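Computationally designed four-helix bundle protein (Synthetic construct, PDB 3U3B) has no known function, being a computationally redesigned, hyperthermostable four-helix bundle whose sequence is related to Hpt domains. Local coordinates at residues F58-L71 with K89-L101. Sequence-based numbering, arbitrary orientation.
Sequences FSSVAKVLHTIMNL and KVKKKLDMVTREL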
# COMPACT_ATOMS: atom_id res chain seq x y z
N PHE A 58 7.91 -2.97 -11.92
CA PHE A 58 7.64 -1.61 -11.47
C PHE A 58 8.49 -1.26 -10.24
O PHE A 58 7.98 -1.15 -9.13
CB PHE A 58 6.16 -1.44 -11.11
CG PHE A 58 5.21 -1.60 -12.27
CD1 PHE A 58 5.65 -1.47 -13.58
CD2 PHE A 58 3.87 -1.86 -12.04
CE1 PHE A 58 4.76 -1.61 -14.63
CE2 PHE A 58 2.98 -2.00 -13.09
CZ PHE A 58 3.43 -1.88 -14.40
N SER A 59 9.78 -1.09 -10.46
CA SER A 59 10.75 -0.97 -9.38
C SER A 59 10.57 0.25 -8.48
O SER A 59 10.81 0.18 -7.28
CB SER A 59 12.15 -0.94 -9.97
OG SER A 59 12.20 -0.00 -11.03
N SER A 60 10.17 1.38 -9.06
CA SER A 60 9.99 2.60 -8.28
C SER A 60 8.80 2.47 -7.32
O SER A 60 8.82 3.03 -6.23
CB SER A 60 9.79 3.81 -9.19
OG SER A 60 8.53 3.73 -9.84
N VAL A 61 7.77 1.74 -7.75
CA VAL A 61 6.61 1.54 -6.90
C VAL A 61 6.92 0.53 -5.78
O VAL A 61 6.61 0.76 -4.61
CB VAL A 61 5.42 1.04 -7.73
CG1 VAL A 61 4.22 0.83 -6.84
CG2 VAL A 61 5.09 2.04 -8.84
N ALA A 62 7.54 -0.57 -6.16
CA ALA A 62 7.96 -1.62 -5.23
C ALA A 62 8.75 -1.06 -4.06
O ALA A 62 8.56 -1.48 -2.92
CB ALA A 62 8.76 -2.66 -5.95
N LYS A 63 9.64 -0.11 -4.34
CA LYS A 63 10.49 0.45 -3.29
C LYS A 63 9.67 1.25 -2.28
O LYS A 63 9.99 1.24 -1.09
CB LYS A 63 11.59 1.33 -3.86
CG LYS A 63 12.56 0.62 -4.81
CD LYS A 63 13.45 -0.41 -4.12
CE LYS A 63 14.40 -1.04 -5.13
NZ LYS A 63 15.34 -0.04 -5.71
N VAL A 64 8.64 1.96 -2.74
CA VAL A 64 7.73 2.66 -1.83
C VAL A 64 6.87 1.67 -1.04
O VAL A 64 6.72 1.82 0.17
CB VAL A 64 6.84 3.69 -2.56
CG1 VAL A 64 6.00 4.48 -1.53
CG2 VAL A 64 7.73 4.65 -3.35
N LEU A 65 6.33 0.66 -1.70
CA LEU A 65 5.58 -0.37 -1.00
C LEU A 65 6.42 -1.05 0.07
O LEU A 65 5.96 -1.31 1.20
CB LEU A 65 5.03 -1.39 -1.99
CG LEU A 65 3.99 -0.83 -2.95
CD1 LEU A 65 3.71 -1.86 -4.08
CD2 LEU A 65 2.71 -0.38 -2.22
N HIS A 66 7.67 -1.34 -0.25
CA HIS A 66 8.57 -1.96 0.70
C HIS A 66 8.73 -1.07 1.93
O HIS A 66 8.74 -1.55 3.07
CB HIS A 66 9.93 -2.21 0.06
CG HIS A 66 10.92 -2.83 0.99
ND1 HIS A 66 10.72 -4.05 1.58
CD2 HIS A 66 12.12 -2.38 1.43
CE1 HIS A 66 11.76 -4.34 2.34
NE2 HIS A 66 12.62 -3.34 2.27
N THR A 67 8.85 0.23 1.69
CA THR A 67 8.97 1.19 2.79
C THR A 67 7.73 1.18 3.67
O THR A 67 7.83 1.25 4.90
CB THR A 67 9.22 2.61 2.28
OG1 THR A 67 10.45 2.66 1.54
CG2 THR A 67 9.32 3.54 3.44
N ILE A 68 6.55 1.12 3.07
CA ILE A 68 5.32 1.07 3.84
C ILE A 68 5.25 -0.22 4.70
O ILE A 68 4.87 -0.16 5.86
CB ILE A 68 4.08 1.18 2.94
CG1 ILE A 68 4.04 2.55 2.23
CG2 ILE A 68 2.82 0.91 3.73
CD1 ILE A 68 3.14 2.56 0.99
N MET A 69 5.60 -1.37 4.12
CA MET A 69 5.60 -2.61 4.87
C MET A 69 6.54 -2.54 6.07
O MET A 69 6.21 -3.02 7.16
CB MET A 69 6.00 -3.79 3.97
CG MET A 69 4.96 -4.07 2.92
SD MET A 69 5.63 -5.13 1.60
CE MET A 69 6.23 -6.48 2.60
N ASN A 70 7.71 -1.93 5.89
CA ASN A 70 8.61 -1.79 7.02
C ASN A 70 7.96 -1.03 8.17
O ASN A 70 8.08 -1.45 9.33
CB ASN A 70 9.91 -1.09 6.62
CG ASN A 70 10.82 -1.97 5.78
OD1 ASN A 70 10.63 -3.19 5.70
ND2 ASN A 70 11.82 -1.35 5.16
N LEU A 71 7.29 0.08 7.85
CA LEU A 71 6.65 0.90 8.88
C LEU A 71 5.50 0.13 9.53
O LEU A 71 5.40 0.10 10.75
CB LEU A 71 6.13 2.21 8.27
CG LEU A 71 5.73 3.30 9.26
CD1 LEU A 71 6.89 3.70 10.16
CD2 LEU A 71 5.21 4.50 8.50
N LYS A 89 2.43 9.46 7.73
CA LYS A 89 3.55 9.11 6.86
C LYS A 89 3.18 7.94 5.95
O LYS A 89 3.58 7.90 4.79
CB LYS A 89 4.80 8.78 7.66
CG LYS A 89 6.07 8.84 6.82
CD LYS A 89 7.15 7.98 7.44
CE LYS A 89 8.56 8.46 7.16
NZ LYS A 89 9.55 7.57 7.86
N VAL A 90 2.40 7.00 6.48
CA VAL A 90 1.81 5.94 5.67
C VAL A 90 0.92 6.49 4.54
O VAL A 90 1.02 6.07 3.39
CB VAL A 90 0.96 4.99 6.53
CG1 VAL A 90 0.27 3.96 5.65
CG2 VAL A 90 1.82 4.30 7.56
N LYS A 91 0.02 7.39 4.88
CA LYS A 91 -0.84 8.01 3.88
C LYS A 91 0.00 8.72 2.82
O LYS A 91 -0.25 8.59 1.62
CB LYS A 91 -1.78 8.99 4.55
CG LYS A 91 -2.88 8.33 5.30
CD LYS A 91 -3.64 9.42 6.03
CE LYS A 91 -4.77 8.86 6.84
NZ LYS A 91 -5.34 9.99 7.65
N LYS A 92 1.01 9.47 3.25
CA LYS A 92 1.84 10.19 2.32
C LYS A 92 2.54 9.25 1.32
O LYS A 92 2.65 9.56 0.12
CB LYS A 92 2.87 10.98 3.09
CG LYS A 92 3.81 11.69 2.18
CD LYS A 92 4.81 12.46 2.98
CE LYS A 92 5.93 12.96 2.11
NZ LYS A 92 7.12 13.32 2.95
N LYS A 93 3.01 8.11 1.80
CA LYS A 93 3.64 7.15 0.91
C LYS A 93 2.65 6.47 -0.01
O LYS A 93 2.98 6.15 -1.14
CB LYS A 93 4.35 6.06 1.70
CG LYS A 93 5.65 6.52 2.26
CD LYS A 93 6.32 5.41 3.04
CE LYS A 93 7.43 5.99 3.91
NZ LYS A 93 8.24 6.99 3.14
N LEU A 94 1.46 6.20 0.49
CA LEU A 94 0.46 5.56 -0.33
C LEU A 94 0.09 6.49 -1.50
O LEU A 94 -0.18 6.04 -2.61
CB LEU A 94 -0.77 5.23 0.50
CG LEU A 94 -1.63 4.12 -0.10
CD1 LEU A 94 -0.84 2.81 -0.25
CD2 LEU A 94 -2.88 3.91 0.76
N ASP A 95 0.05 7.79 -1.23
CA ASP A 95 -0.22 8.76 -2.28
C ASP A 95 0.92 8.81 -3.29
O ASP A 95 0.69 8.98 -4.47
CB ASP A 95 -0.45 10.13 -1.67
CG ASP A 95 -1.75 10.20 -0.88
OD1 ASP A 95 -2.62 9.30 -1.05
OD2 ASP A 95 -1.89 11.16 -0.07
N MET A 96 2.15 8.66 -2.82
CA MET A 96 3.29 8.52 -3.71
C MET A 96 3.10 7.31 -4.61
O MET A 96 3.36 7.38 -5.81
CB MET A 96 4.59 8.39 -2.90
CG MET A 96 5.07 9.70 -2.30
SD MET A 96 6.25 9.54 -0.93
CE MET A 96 7.45 8.40 -1.64
N VAL A 97 2.64 6.20 -4.04
CA VAL A 97 2.42 4.97 -4.81
C VAL A 97 1.39 5.23 -5.89
O VAL A 97 1.56 4.81 -7.02
CB VAL A 97 1.93 3.79 -3.92
CG1 VAL A 97 1.48 2.62 -4.79
CG2 VAL A 97 3.02 3.35 -2.97
N THR A 98 0.33 5.92 -5.54
CA THR A 98 -0.72 6.20 -6.50
C THR A 98 -0.21 7.07 -7.65
O THR A 98 -0.53 6.81 -8.81
CB THR A 98 -1.92 6.88 -5.84
OG1 THR A 98 -2.56 5.95 -4.98
CG2 THR A 98 -2.92 7.31 -6.86
N ARG A 99 0.58 8.10 -7.33
CA ARG A 99 1.11 8.96 -8.39
C ARG A 99 2.05 8.18 -9.30
O ARG A 99 1.97 8.27 -10.53
CB ARG A 99 1.86 10.16 -7.82
CG ARG A 99 0.98 11.16 -7.05
CD ARG A 99 -0.10 11.74 -7.92
NE ARG A 99 -0.78 12.88 -7.28
CZ ARG A 99 -1.59 13.73 -7.92
NH1 ARG A 99 -1.81 13.58 -9.22
NH2 ARG A 99 -2.16 14.74 -7.28
N GLU A 100 2.97 7.45 -8.68
CA GLU A 100 4.01 6.73 -9.42
C GLU A 100 3.37 5.72 -10.34
O GLU A 100 3.82 5.49 -11.47
CB GLU A 100 4.98 6.05 -8.44
CG GLU A 100 6.22 5.49 -9.11
CD GLU A 100 7.07 6.58 -9.73
OE1 GLU A 100 7.19 7.67 -9.13
OE2 GLU A 100 7.61 6.34 -10.84
N LEU A 101 2.29 5.11 -9.86
CA LEU A 101 1.57 4.14 -10.63
C LEU A 101 0.89 4.80 -11.81
O LEU A 101 0.89 4.27 -12.92
CB LEU A 101 0.55 3.44 -9.74
CG LEU A 101 -0.15 2.27 -10.41
CD1 LEU A 101 0.88 1.18 -10.78
CD2 LEU A 101 -1.22 1.72 -9.50
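V97 fits as a knob into the hole formed by V61, V64, L65 and I68. Its two methyls divide the work. CG1 meets V61 CG1 at 3.9 Å. CG2 presses on V64 CG1 at 3.5 Å, a tight carbon pair, and also touches CD2 of L65. V64 and V97 run past each other in opposite directions, while V61 and L65 each cross V97 at about a right angle. I68 has CG1 anti to its carbonyl carbon (chi1 -64°) and an extended chi2, which brings CD1 over to touch both V97 CG2 and L94 CD1. In one of its two conformers, L71 sets CD2 on V90 CG2 at 3.5 Å and beside K89 CD. At the other end, the F58 ring lies obliquely to L101 CD1.

The two segments belong to helices 59-76 and 84-102, consecutive in the chain and antiparallel. Their axes approach to 9.4 Å at 170°, as neighbours in a four-helix bundle do. L94 also touches V22 and N23 on helix 3-30, so the interface continues into the bundle core.

Toward the surface, long side chains pack through their carbons. K93 lays its CB against I68 CG1 at 3.6 Å, the two side chains sliding past each other. M96 CE reaches V64 CG2 at 4.1 Å.

Polar contact is sparse. S60 OG lies 2.9 Å from E100 OE2, a weak hydrogen bond at best. The bend of E100 at chi2 (63°) turns the carboxylate to S60, while CG packs on V61 CG2 at 3.6 Å. With an alanine at E100, S60 OG would probably lose this acceptor, and V61 CG2 would keep only the more distant touch of CB. Within helix 59-76, T67 OG1 donates to K63 O; T67 N reaches the same oxygen from the opposite face of the carbonyl plane.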